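Local coordinates for protein fusolin (PDB 4YN2) that forms the crystalline spindles of an entomopoxvirus that enhance virulence, and probably acts on chitin as a lytic polysaccharide monooxygenase, at residues 148-153 and 207-212; 203-208 and 225-230; 35-40 and 53-58; 90-95 and 108-113. One frame throughout, in Å; residues are numbered along the deposited sequence.

Overall arrangement
All four contacts lie in the lytic polysaccharide monooxygenase domain. Interactions 1 and 2 belong to one sheet. They share V207 and L208, because strand 206-214 runs between strands 145-152 and 220-231, and their centres are 10 Å apart. The C92-C225 disulfide ties interaction 4 to interaction 2, and Y209 OH lies 2.7 Å from L91 O, linking it to interaction 1. Interaction 3 packs on interaction 4 but stays about 14 Å from interaction 1 at the nearest atoms. Interaction 1 meets the glycan through E148 and Y150. H1 and H142 match the histidine brace that holds copper in this family, so their zinc probably occupies the copper site. W212 of 207-212 meets the H142 ring.

Interaction 1: residues 148-153 and 207-212; sequences EVYITK and VLYVRW. With NAG (2-acetamido-2-deoxy-beta-D-glucopyranose), chain B.
E148 and R211 carry the main charged contact. Their side chains run side by side, and NH1 of R211 forms a salt bridge with OE1 of E148 at 2.9 Å. The oxygen lies near the guanidinium plane, but the carboxylate is met from above its own plane. Y150 OH donates to the same OE1 at 2.6 Å from the opposite face, so two donors clamp this atom. OE2 of E148 accepts from N2 of the N-acetylglucosamine at 2.7 Å, nearly straight (170°). R211 and Y150 thus hold the carboxylate that binds the sugar amide; the sugar is probably part of an N-glycan on N173.

The backbones form an antiparallel pair in the beta-sandwich core of the lytic polysaccharide monooxygenase fold, with strand 206-214 beside 145-152. E148-R211 and Y150-Y209 are hydrogen-bonded pairs; V149-V210 and I151-L208 are non-hydrogen-bonded. At the end of the pairing T152 OG1 takes over as acceptor and receives V207 N at 3.0 Å. With chi1 at 41°, this hydroxyl sits between its own backbone N and carbonyl carbon.

Apolar packing lies on the V149 and I151 face. L208 CD2 touches I151 CG1 at 3.8 Å, and V149 CG1 meets V210 CG2 at 4.2 Å.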
loop_
_atom_site.group_PDB
_atom_site.type_symbol
_atom_site.label_atom_id
_atom_site.label_comp_id
_atom_site.label_asym_id
_atom_site.label_seq_id
_atom_site.Cartn_x
_atom_site.Cartn_y
_atom_site.Cartn_z
ATOM N N GLU A 148 -2.128 -3.852 -15.318
ATOM C CA GLU A 148 -2.205 -5.104 -14.589
ATOM C C GLU A 148 -2.309 -4.755 -13.142
ATOM O O GLU A 148 -1.632 -3.823 -12.695
ATOM C CB GLU A 148 -0.994 -6.011 -14.829
ATOM C CG GLU A 148 -0.859 -6.512 -16.254
ATOM C CD GLU A 148 0.444 -7.234 -16.515
ATOM O OE1 GLU A 148 1.352 -7.162 -15.657
ATOM O OE2 GLU A 148 0.562 -7.880 -17.579
ATOM N N VAL A 149 -3.154 -5.470 -12.403
ATOM C CA VAL A 149 -3.266 -5.303 -10.966
ATOM C C VAL A 149 -3.022 -6.649 -10.341
ATOM O O VAL A 149 -3.621 -7.641 -10.762
ATOM C CB VAL A 149 -4.610 -4.706 -10.493
ATOM C CG1 VAL A 149 -4.559 -4.393 -9.005
ATOM C CG2 VAL A 149 -4.959 -3.450 -11.283
ATOM N N TYR A 150 -2.123 -6.684 -9.359
ATOM C CA TYR A 150 -1.822 -7.867 -8.569
ATOM C C TYR A 150 -2.202 -7.579 -7.163
ATOM O O TYR A 150 -2.269 -6.416 -6.787
ATOM C CB TYR A 150 -0.334 -8.256 -8.614
ATOM C CG TYR A 150 0.239 -8.449 -9.995
ATOM C CD1 TYR A 150 0.542 -7.359 -10.805
ATOM C CD2 TYR A 150 0.481 -9.723 -10.500
ATOM C CE1 TYR A 150 1.073 -7.529 -12.079
ATOM C CE2 TYR A 150 0.987 -9.905 -11.789
ATOM C CZ TYR A 150 1.268 -8.803 -12.580
ATOM O OH TYR A 150 1.768 -8.979 -13.845
ATOM N N ILE A 151 -2.430 -8.614 -6.379
ATOM C CA ILE A 151 -2.691 -8.487 -4.959
ATOM C C ILE A 151 -1.805 -9.486 -4.255
ATOM O O ILE A 151 -1.565 -10.584 -4.766
ATOM C CB ILE A 151 -4.190 -8.649 -4.565
ATOM C CG1 ILE A 151 -4.401 -8.269 -3.085
ATOM C CG2 ILE A 151 -4.718 -10.071 -4.860
ATOM C CD1 ILE A 151 -5.851 -8.088 -2.678
ATOM N N THR A 152 -1.344 -9.127 -3.070
ATOM C CA THR A 152 -0.558 -10.042 -2.284
ATOM C C THR A 152 -1.393 -11.273 -1.931
ATOM O O THR A 152 -2.611 -11.184 -1.767
ATOM C CB THR A 152 -0.042 -9.368 -1.030
ATOM O OG1 THR A 152 -1.077 -8.554 -0.477
ATOM C CG2 THR A 152 1.214 -8.545 -1.288
ATOM N N LYS A 153 -0.728 -12.402 -1.780
ATOM C CA LYS A 153 -1.380 -13.656 -1.393
ATOM C C LYS A 153 -1.991 -13.526 0.017
ATOM O O LYS A 153 -1.570 -12.663 0.794
ATOM C CB LYS A 153 -0.402 -14.843 -1.480
ATOM C CG LYS A 153 -0.147 -15.244 -2.923
ATOM C CD LYS A 153 0.782 -16.428 -3.055
ATOM C CE LYS A 153 1.171 -16.727 -4.494
ATOM N NZ LYS A 153 0.072 -17.375 -5.251
ATOM N N VAL A 207 -1.463 -5.581 -0.077
ATOM C CA VAL A 207 -0.869 -4.642 -1.009
ATOM C C VAL A 207 -1.360 -4.946 -2.404
ATOM O O VAL A 207 -1.229 -6.083 -2.854
ATOM C CB VAL A 207 0.686 -4.671 -0.980
ATOM C CG1 VAL A 207 1.278 -3.748 -2.051
ATOM C CG2 VAL A 207 1.215 -4.292 0.391
ATOM N N LEU A 208 -1.862 -3.929 -3.114
ATOM C CA LEU A 208 -2.156 -4.040 -4.540
ATOM C C LEU A 208 -0.933 -3.555 -5.269
ATOM O O LEU A 208 -0.335 -2.562 -4.852
ATOM C CB LEU A 208 -3.365 -3.219 -4.974
ATOM C CG LEU A 208 -4.683 -3.512 -4.317
ATOM C CD1 LEU A 208 -5.688 -2.444 -4.704
ATOM C CD2 LEU A 208 -5.191 -4.891 -4.701
ATOM N N TYR A 209 -0.503 -4.271 -6.292
ATOM C CA TYR A 209 0.630 -3.872 -7.113
ATOM C C TYR A 209 0.056 -3.542 -8.461
ATOM O O TYR A 209 -0.484 -4.429 -9.125
ATOM C CB TYR A 209 1.681 -4.971 -7.189
ATOM C CG TYR A 209 3.006 -4.534 -7.776
ATOM C CD1 TYR A 209 3.695 -3.448 -7.250
ATOM C CD2 TYR A 209 3.656 -5.311 -8.728
ATOM C CE1 TYR A 209 4.967 -3.119 -7.683
ATOM C CE2 TYR A 209 4.935 -4.988 -9.172
ATOM C CZ TYR A 209 5.584 -3.885 -8.654
ATOM O OH TYR A 209 6.848 -3.583 -9.094
ATOM N N VAL A 210 0.063 -2.261 -8.817
ATOM C CA VAL A 210 -0.515 -1.772 -10.066
ATOM C C VAL A 210 0.600 -1.483 -11.033
ATOM O O VAL A 210 1.530 -0.751 -10.703
ATOM C CB VAL A 210 -1.398 -0.514 -9.836
ATOM C CG1 VAL A 210 -2.027 -0.050 -11.144
ATOM C CG2 VAL A 210 -2.475 -0.775 -8.783
ATOM N N ARG A 211 0.498 -2.035 -12.224
ATOM C CA ARG A 211 1.476 -1.862 -13.281
ATOM C C ARG A 211 0.813 -1.217 -14.475
ATOM O O ARG A 211 -0.147 -1.773 -15.001
ATOM C CB ARG A 211 2.070 -3.207 -13.667
ATOM C CG ARG A 211 3.043 -3.165 -14.830
ATOM C CD ARG A 211 3.394 -4.568 -15.254
ATOM N NE ARG A 211 4.340 -4.553 -16.361
ATOM C CZ ARG A 211 4.528 -5.535 -17.233
ATOM N NH1 ARG A 211 3.829 -6.659 -17.143
ATOM N NH2 ARG A 211 5.426 -5.404 -18.204
ATOM N N TRP A 212 1.320 -0.061 -14.899
ATOM C CA TRP A 212 0.860 0.618 -16.105
ATOM C C TRP A 212 1.960 0.444 -17.130
ATOM O O TRP A 212 3.016 1.048 -16.999
ATOM C CB TRP A 212 0.567 2.084 -15.823
ATOM C CG TRP A 212 -0.005 2.820 -16.993
ATOM C CD1 TRP A 212 -0.748 2.306 -18.015
ATOM C CD2 TRP A 212 0.180 4.201 -17.290
ATOM N NE1 TRP A 212 -1.110 3.302 -18.880
ATOM C CE2 TRP A 212 -0.564 4.482 -18.457
ATOM C CE3 TRP A 212 0.872 5.243 -16.664
ATOM C CZ2 TRP A 212 -0.641 5.757 -19.001
ATOM C CZ3 TRP A 212 0.815 6.507 -17.220
ATOM C CH2 TRP A 212 0.060 6.757 -18.369
HETATM C C1 NAG B . -2.068 -9.032 -20.053
HETATM C C2 NAG B . -1.033 -10.153 -20.016
HETATM C C3 NAG B . -0.044 -9.932 -21.159
HETATM C C4 NAG B . -0.782 -9.795 -22.488
HETATM C C5 NAG B . -1.879 -8.739 -22.400
HETATM C C6 NAG B . -2.732 -8.643 -23.648
HETATM C C7 NAG B . -0.185 -11.274 -17.987
HETATM C C8 NAG B . 0.483 -11.071 -16.663
HETATM N N2 NAG B . -0.335 -10.174 -18.741
HETATM O O3 NAG B . 0.810 -11.067 -21.203
HETATM O O4 NAG B . 0.119 -9.400 -23.513
HETATM O O5 NAG B . -2.749 -9.058 -21.306
HETATM O O6 NAG B . -3.237 -9.900 -24.060
HETATM O O7 NAG B . -0.548 -12.383 -18.366
HETATM O O HOH W 1 2.586 -8.152 -19.314
#

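Interaction 2: residues 203-208 and 225-230; sequences QSQAVL and CVDINF
A206 and I228 form a hydrogen-bonded pair of the antiparallel hairpin made by strands 206-214 and 220-231. A206 N donates to I228 O at 2.8 Å, and I228 N returns a nearly straight bond to A206 O (177°). L208 and V226 make the next hydrogen-bonded pair, with L208 N to V226 O at 2.8 Å. V207 and D227 stand between them as a non-hydrogen-bonded pair.

A water joins the two strands on the D227 face. It donates to A206 O and to D227 OD1 and accepts from Q205 NE2. D227 OD1 also has a salt bridge to R10, and Q205 NE2 bonds to W115 O. Both groups are therefore fixed from beyond the hairpin. N229 OD1 accepts the next amide of its own strand, F230 N, at 2.8 Å.

The packing follows the two faces. On one, V207 CG1 lies against C225 CB at 3.8 Å, beside the C92-C225 disulfide, while V207 CG2 runs alongside the D227 carboxylate. On the other, L208 and I228 cross at about a right angle. A chi1 of 64° turns CG1 of I228 toward A206 O, and I228 CD1 comes to 3.8 Å from L208 CG.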
loop_
_atom_site.group_PDB
_atom_site.type_symbol
_atom_site.label_atom_id
_atom_site.label_comp_id
_atom_site.label_asym_id
_atom_site.label_seq_id
_atom_site.Cartn_x
_atom_site.Cartn_y
_atom_site.Cartn_z
ATOM N N GLN A 203 -8.640 -10.416 5.558
ATOM C CA GLN A 203 -8.931 -10.071 6.954
ATOM C C GLN A 203 -7.748 -9.259 7.525
ATOM O O GLN A 203 -7.860 -8.701 8.611
ATOM C CB GLN A 203 -9.250 -11.315 7.819
ATOM C CG GLN A 203 -8.192 -12.427 7.841
ATOM C CD GLN A 203 -8.270 -13.388 6.671
ATOM O OE1 GLN A 203 -9.350 -13.840 6.273
ATOM N NE2 GLN A 203 -7.125 -13.719 6.083
ATOM N N SER A 204 -6.629 -9.176 6.784
ATOM C CA SER A 204 -5.450 -8.415 7.185
ATOM C C SER A 204 -5.030 -7.485 6.059
ATOM O O SER A 204 -5.529 -7.563 4.933
ATOM C CB SER A 204 -4.313 -9.360 7.573
ATOM O OG SER A 204 -4.206 -10.431 6.651
ATOM N N GLN A 205 -4.120 -6.589 6.387
ATOM C CA GLN A 205 -3.634 -5.590 5.473
ATOM C C GLN A 205 -2.943 -6.249 4.282
ATOM O O GLN A 205 -2.198 -7.211 4.458
ATOM C CB GLN A 205 -2.678 -4.640 6.208
ATOM C CG GLN A 205 -2.471 -3.358 5.460
ATOM C CD GLN A 205 -1.610 -2.389 6.218
ATOM O OE1 GLN A 205 -1.786 -2.161 7.418
ATOM N NE2 GLN A 205 -0.726 -1.722 5.518
ATOM N N ALA A 206 -3.270 -5.780 3.075
ATOM C CA ALA A 206 -2.732 -6.305 1.830
ATOM C C ALA A 206 -2.098 -5.198 1.021
ATOM O O ALA A 206 -2.212 -4.019 1.359
ATOM C CB ALA A 206 -3.855 -6.955 1.027
ATOM N N VAL A 207 -1.463 -5.581 -0.077
ATOM C CA VAL A 207 -0.869 -4.642 -1.009
ATOM C C VAL A 207 -1.360 -4.946 -2.404
ATOM O O VAL A 207 -1.229 -6.083 -2.854
ATOM C CB VAL A 207 0.686 -4.671 -0.980
ATOM C CG1 VAL A 207 1.278 -3.748 -2.051
ATOM C CG2 VAL A 207 1.215 -4.292 0.391
ATOM N N LEU A 208 -1.862 -3.929 -3.114
ATOM C CA LEU A 208 -2.156 -4.040 -4.540
ATOM C C LEU A 208 -0.933 -3.555 -5.269
ATOM O O LEU A 208 -0.335 -2.562 -4.852
ATOM C CB LEU A 208 -3.365 -3.219 -4.974
ATOM C CG LEU A 208 -4.683 -3.512 -4.317
ATOM C CD1 LEU A 208 -5.688 -2.444 -4.704
ATOM C CD2 LEU A 208 -5.191 -4.891 -4.701
ATOM N N CYS A 225 2.989 0.313 -5.411
ATOM C CA CYS A 225 2.398 -0.449 -4.329
ATOM C C CYS A 225 1.318 0.394 -3.703
ATOM O O CYS A 225 1.495 1.599 -3.548
ATOM C CB CYS A 225 3.448 -0.869 -3.311
ATOM S SG CYS A 225 4.521 -2.164 -3.930
ATOM N N VAL A 226 0.167 -0.222 -3.432
ATOM C CA VAL A 226 -0.997 0.434 -2.858
ATOM C C VAL A 226 -1.384 -0.350 -1.623
ATOM O O VAL A 226 -1.785 -1.517 -1.737
ATOM C CB VAL A 226 -2.149 0.514 -3.883
ATOM C CG1 VAL A 226 -3.391 1.168 -3.283
ATOM C CG2 VAL A 226 -1.725 1.248 -5.151
ATOM N N ASP A 227 -1.275 0.275 -0.449
ATOM C CA ASP A 227 -1.606 -0.387 0.807
ATOM C C ASP A 227 -3.110 -0.326 1.067
ATOM O O ASP A 227 -3.700 0.753 1.018
ATOM C CB ASP A 227 -0.830 0.259 1.954
ATOM C CG ASP A 227 0.663 0.075 1.797
ATOM O OD1 ASP A 227 1.120 -1.087 1.812
ATOM O OD2 ASP A 227 1.367 1.082 1.575
ATOM N N ILE A 228 -3.736 -1.492 1.299
ATOM C CA ILE A 228 -5.175 -1.574 1.551
ATOM C C ILE A 228 -5.490 -2.496 2.723
ATOM O O ILE A 228 -4.724 -3.407 3.049
ATOM C CB ILE A 228 -5.959 -2.020 0.286
ATOM C CG1 ILE A 228 -5.588 -3.460 -0.167
ATOM C CG2 ILE A 228 -5.767 -1.018 -0.843
ATOM C CD1 ILE A 228 -6.580 -4.094 -1.121
ATOM N N ASN A 229 -6.625 -2.235 3.363
ATOM C CA ASN A 229 -7.159 -3.078 4.421
ATOM C C ASN A 229 -8.676 -3.060 4.301
ATOM O O ASN A 229 -9.229 -2.224 3.587
ATOM C CB ASN A 229 -6.686 -2.658 5.819
ATOM C CG ASN A 229 -6.658 -3.787 6.828
ATOM O OD1 ASN A 229 -7.183 -4.885 6.599
ATOM N ND2 ASN A 229 -6.080 -3.531 7.987
ATOM N N PHE A 230 -9.331 -4.011 4.946
ATOM C CA PHE A 230 -10.770 -4.185 4.878
ATOM C C PHE A 230 -11.404 -4.026 6.251
ATOM O O PHE A 230 -10.918 -4.602 7.223
ATOM C CB PHE A 230 -11.063 -5.566 4.311
ATOM C CG PHE A 230 -10.446 -5.769 2.948
ATOM C CD1 PHE A 230 -11.144 -5.434 1.798
ATOM C CD2 PHE A 230 -9.119 -6.151 2.823
ATOM C CE1 PHE A 230 -10.560 -5.588 0.540
ATOM C CE2 PHE A 230 -8.529 -6.277 1.563
ATOM C CZ PHE A 230 -9.258 -6.006 0.436
HETATM O O HOH W 2 -9.140 -6.287 8.447
HETATM O O HOH W 3 -0.344 -2.958 2.921
#

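Interaction 3: residues 35-40 and 53-58; sequences AAYQYV and DAISAA
Y37 and A58 mark the closest backbone approach, with CA atoms 5.2 Å apart, where helices 35-40 and 53-58 run largely antiparallel at 137° with their axes 8.7 Å apart. No hydrogen bond crosses the contact. It is van der Waals and CH-pi packing of side chains on each other and on backbone.

The main feature is a CH-pi contact. The methyl CB of A58 sits over one face of the Y37 ring, 3.5 Å from the ring centroid and only 10° off the normal. The small side chain of A58 points toward the other helix and lets the ring lie close against it. A chi1 of -176° swings the Y37 ring away from its own N and across to A58. Beyond the ring, Y37 OH reaches the flank of I55, 4.1 Å from its CG2. That hydroxyl is hydrogen-bonded to T23 O, which fixes the hydroxyl end of the ring.

V40 lies one turn further along its helix and points toward 53-58. Its CG1 branch rests on A57, 3.8 Å from the CB and about as near the peptide that joins A57 to A58.

The segments belong to helices 31-48 and 51-63, a helical hairpin joined by a short link. F62 of the second helix adds to the packing on A36 and Y37, and V44 and L45 of the first meet A57 and A54. G108 of the 108-113 segment packs on A36, Y39 and V40.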
loop_
_atom_site.group_PDB
_atom_site.type_symbol
_atom_site.label_atom_id
_atom_site.label_comp_id
_atom_site.label_asym_id
_atom_site.label_seq_id
_atom_site.Cartn_x
_atom_site.Cartn_y
_atom_site.Cartn_z
ATOM N N ALA A 35 10.670 6.606 7.943
ATOM C CA ALA A 35 11.673 5.539 7.883
ATOM C C ALA A 35 12.174 5.343 6.433
ATOM O O ALA A 35 13.367 5.159 6.244
ATOM C CB ALA A 35 11.104 4.234 8.433
ATOM N N ALA A 36 11.293 5.461 5.424
ATOM C CA ALA A 36 11.704 5.308 4.012
ATOM C C ALA A 36 12.678 6.397 3.604
ATOM O O ALA A 36 13.680 6.121 2.940
ATOM C CB ALA A 36 10.507 5.329 3.100
ATOM N N TYR A 37 12.398 7.629 4.027
ATOM C CA TYR A 37 13.293 8.750 3.758
ATOM C C TYR A 37 14.645 8.497 4.432
ATOM O O TYR A 37 15.691 8.559 3.781
ATOM C CB TYR A 37 12.662 10.050 4.279
ATOM C CG TYR A 37 13.464 11.291 3.979
ATOM C CD1 TYR A 37 14.513 11.686 4.805
ATOM C CD2 TYR A 37 13.146 12.107 2.899
ATOM C CE1 TYR A 37 15.276 12.815 4.514
ATOM C CE2 TYR A 37 13.894 13.244 2.605
ATOM C CZ TYR A 37 14.941 13.612 3.431
ATOM O OH TYR A 37 15.640 14.759 3.147
ATOM N N GLN A 38 14.606 8.172 5.726
ATOM C CA GLN A 38 15.814 7.994 6.523
ATOM C C GLN A 38 16.622 6.767 6.111
ATOM O O GLN A 38 17.843 6.811 6.213
ATOM C CB GLN A 38 15.488 7.998 8.018
ATOM C CG GLN A 38 15.026 9.413 8.420
ATOM C CD GLN A 38 14.558 9.560 9.841
ATOM O OE1 GLN A 38 14.345 8.584 10.550
ATOM N NE2 GLN A 38 14.364 10.805 10.284
ATOM N N TYR A 39 15.979 5.726 5.574
ATOM C CA TYR A 39 16.654 4.540 5.040
ATOM C C TYR A 39 17.593 4.910 3.865
ATOM O O TYR A 39 18.762 4.530 3.857
ATOM C CB TYR A 39 15.590 3.546 4.550
ATOM C CG TYR A 39 16.148 2.274 3.967
ATOM C CD1 TYR A 39 16.349 1.154 4.761
ATOM C CD2 TYR A 39 16.411 2.166 2.609
ATOM C CE1 TYR A 39 16.827 -0.036 4.226
ATOM C CE2 TYR A 39 16.895 0.982 2.061
ATOM C CZ TYR A 39 17.105 -0.118 2.874
ATOM O OH TYR A 39 17.563 -1.286 2.324
ATOM N N VAL A 40 17.067 5.631 2.875
ATOM C CA VAL A 40 17.849 6.054 1.702
ATOM C C VAL A 40 18.897 7.109 2.133
ATOM O O VAL A 40 20.037 7.056 1.673
ATOM C CB VAL A 40 16.943 6.578 0.560
ATOM C CG1 VAL A 40 17.775 7.198 -0.568
ATOM C CG2 VAL A 40 16.077 5.449 0.014
ATOM N N ASP A 53 24.493 14.641 -0.779
ATOM C CA ASP A 53 24.080 13.491 -1.587
ATOM C C ASP A 53 22.995 12.692 -0.871
ATOM O O ASP A 53 22.054 12.239 -1.519
ATOM C CB ASP A 53 25.272 12.573 -1.891
ATOM C CG ASP A 53 26.352 13.201 -2.756
ATOM O OD1 ASP A 53 26.073 14.240 -3.398
ATOM O OD2 ASP A 53 27.465 12.643 -2.808
ATOM N N ALA A 54 23.125 12.527 0.458
ATOM C CA ALA A 54 22.147 11.813 1.275
ATOM C C ALA A 54 20.787 12.510 1.219
ATOM O O ALA A 54 19.785 11.852 0.957
ATOM C CB ALA A 54 22.632 11.716 2.717
ATOM N N ILE A 55 20.775 13.851 1.366
ATOM C CA ILE A 55 19.552 14.657 1.278
ATOM C C ILE A 55 18.938 14.537 -0.116
ATOM O O ILE A 55 17.745 14.300 -0.234
ATOM C CB ILE A 55 19.809 16.157 1.601
ATOM C CG1 ILE A 55 20.289 16.366 3.043
ATOM C CG2 ILE A 55 18.545 16.988 1.326
ATOM C CD1 ILE A 55 21.018 17.769 3.262
ATOM N N SER A 56 19.748 14.731 -1.164
ATOM C CA SER A 56 19.259 14.696 -2.538
ATOM C C SER A 56 18.688 13.327 -2.919
ATOM O O SER A 56 17.673 13.278 -3.609
ATOM C CB SER A 56 20.367 15.071 -3.514
ATOM O OG SER A 56 20.777 16.413 -3.296
ATOM N N ALA A 57 19.353 12.231 -2.505
ATOM C CA ALA A 57 18.872 10.876 -2.799
ATOM C C ALA A 57 17.538 10.597 -2.105
ATOM O O ALA A 57 16.623 10.070 -2.734
ATOM C CB ALA A 57 19.892 9.851 -2.370
ATOM N N ALA A 58 17.426 10.971 -0.833
ATOM C CA ALA A 58 16.213 10.780 -0.029
ATOM C C ALA A 58 15.054 11.643 -0.558
ATOM O O ALA A 58 13.925 11.166 -0.654
ATOM C CB ALA A 58 16.505 11.112 1.425
#

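Interaction 4: residues 90-95 and 108-113; sequences YLCAAG and GVDISG
D110 is the residue most covered by this contact, and its carboxylate grips the turn at 90-95. OD1 accepts the backbone N-H of C92 at 2.9 Å, with an N-H...O angle of 156°. The donor comes from above the carboxylate plane. The D110 chi1 of -159° sends the carboxylate away from its own amide and out to the 3-10 turn 91-93. OD2 of D110 accepts a hydrogen bond from a water at 2.6 Å, and that water accepts one from L91 N. One carboxylate thus serves two successive amides of the turn, one directly and one through water. A salt bridge from OD2 to R162 would balance its charge.

C92 points toward 108-113, and its CB packs on V109, 4.3 Å from CG1 and 3.8 Å from O. V109 O is in turn bonded by R10.

Y90 places its CA 3.4 Å from D110 OD2. Its O receives both A93 N and G95 N, from opposite faces.

Both segments lie in the long loop region between helix 79-86 and strand 118-121. The C92-C225 disulfide pins this region to strand 220-231, L91 O bonds to Y209 of strand 206-214, and I111 packs on M32, A35 and Y39 of helix 31-48.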
loop_
_atom_site.group_PDB
_atom_site.type_symbol
_atom_site.label_atom_id
_atom_site.label_comp_id
_atom_site.label_asym_id
_atom_site.label_seq_id
_atom_site.Cartn_x
_atom_site.Cartn_y
_atom_site.Cartn_z
ATOM N N TYR A 90 12.815 -5.178 -5.186
ATOM C CA TYR A 90 12.429 -3.826 -4.810
ATOM C C TYR A 90 11.192 -3.413 -5.587
ATOM O O TYR A 90 11.180 -2.372 -6.239
ATOM C CB TYR A 90 13.599 -2.857 -5.039
ATOM C CG TYR A 90 14.819 -3.224 -4.231
ATOM C CD1 TYR A 90 14.846 -3.042 -2.860
ATOM C CD2 TYR A 90 15.952 -3.751 -4.841
ATOM C CE1 TYR A 90 15.978 -3.351 -2.109
ATOM C CE2 TYR A 90 17.081 -4.096 -4.094
ATOM C CZ TYR A 90 17.092 -3.885 -2.727
ATOM O OH TYR A 90 18.192 -4.191 -1.950
ATOM N N LEU A 91 10.154 -4.253 -5.539
ATOM C CA LEU A 91 8.957 -4.056 -6.362
ATOM C C LEU A 91 8.274 -2.715 -6.117
ATOM O O LEU A 91 7.908 -2.063 -7.095
ATOM C CB LEU A 91 7.950 -5.197 -6.196
ATOM C CG LEU A 91 8.151 -6.368 -7.157
ATOM C CD1 LEU A 91 9.489 -7.046 -6.913
ATOM C CD2 LEU A 91 7.018 -7.349 -7.062
ATOM N N CYS A 92 8.149 -2.270 -4.852
ATOM C CA CYS A 92 7.501 -0.990 -4.565
ATOM C C CYS A 92 8.337 0.222 -5.000
ATOM O O CYS A 92 7.817 1.331 -4.956
ATOM C CB CYS A 92 7.113 -0.898 -3.093
ATOM S SG CYS A 92 6.010 -2.221 -2.553
ATOM N N ALA A 93 9.605 0.014 -5.417
ATOM C CA ALA A 93 10.512 1.028 -5.954
ATOM C C ALA A 93 10.581 0.924 -7.468
ATOM O O ALA A 93 11.365 1.648 -8.078
ATOM C CB ALA A 93 11.912 0.792 -5.377
ATOM N N ALA A 94 9.830 -0.031 -8.073
ATOM C CA ALA A 94 9.919 -0.409 -9.483
ATOM C C ALA A 94 11.377 -0.842 -9.815
ATOM O O ALA A 94 11.870 -0.582 -10.907
ATOM C CB ALA A 94 9.452 0.721 -10.382
ATOM N N GLY A 95 12.049 -1.470 -8.842
ATOM C CA GLY A 95 13.412 -1.973 -8.990
ATOM C C GLY A 95 14.538 -0.981 -8.785
ATOM O O GLY A 95 15.699 -1.373 -8.840
ATOM N N GLY A 108 13.711 2.709 -0.105
ATOM C CA GLY A 108 13.141 3.002 1.203
ATOM C C GLY A 108 11.650 2.727 1.240
ATOM O O GLY A 108 11.110 2.299 2.259
ATOM N N VAL A 109 10.980 2.920 0.103
ATOM C CA VAL A 109 9.539 2.690 -0.013
ATOM C C VAL A 109 9.227 1.177 -0.044
ATOM O O VAL A 109 8.076 0.796 0.166
ATOM C CB VAL A 109 8.993 3.454 -1.259
ATOM C CG1 VAL A 109 7.538 3.125 -1.546
ATOM C CG2 VAL A 109 9.156 4.954 -1.057
ATOM N N ASP A 110 10.226 0.323 -0.267
ATOM C CA ASP A 110 10.020 -1.115 -0.313
ATOM C C ASP A 110 10.293 -1.806 1.016
ATOM O O ASP A 110 10.125 -3.016 1.077
ATOM C CB ASP A 110 10.897 -1.741 -1.407
ATOM C CG ASP A 110 10.387 -3.094 -1.870
ATOM O OD1 ASP A 110 9.220 -3.170 -2.318
ATOM O OD2 ASP A 110 11.126 -4.084 -1.724
ATOM N N ILE A 111 10.675 -1.075 2.081
ATOM C CA ILE A 111 10.918 -1.715 3.375
ATOM C C ILE A 111 9.584 -2.177 3.969
ATOM O O ILE A 111 8.525 -1.620 3.657
ATOM C CB ILE A 111 11.693 -0.808 4.370
ATOM C CG1 ILE A 111 10.819 0.340 4.908
ATOM C CG2 ILE A 111 13.025 -0.330 3.766
ATOM C CD1 ILE A 111 11.554 1.340 5.832
ATOM N N SER A 112 9.653 -3.158 4.862
ATOM C CA SER A 112 8.478 -3.698 5.528
ATOM C C SER A 112 8.172 -2.905 6.784
ATOM O O SER A 112 9.052 -2.275 7.368
ATOM C CB SER A 112 8.696 -5.173 5.868
ATOM O OG SER A 112 8.988 -5.899 4.688
ATOM N N GLY A 113 6.920 -2.937 7.189
ATOM C CA GLY A 113 6.494 -2.246 8.393
ATOM C C GLY A 113 5.042 -1.832 8.381
ATOM O O GLY A 113 4.249 -2.304 7.568
HETATM O O HOH W 4 10.238 -6.043 -3.213
#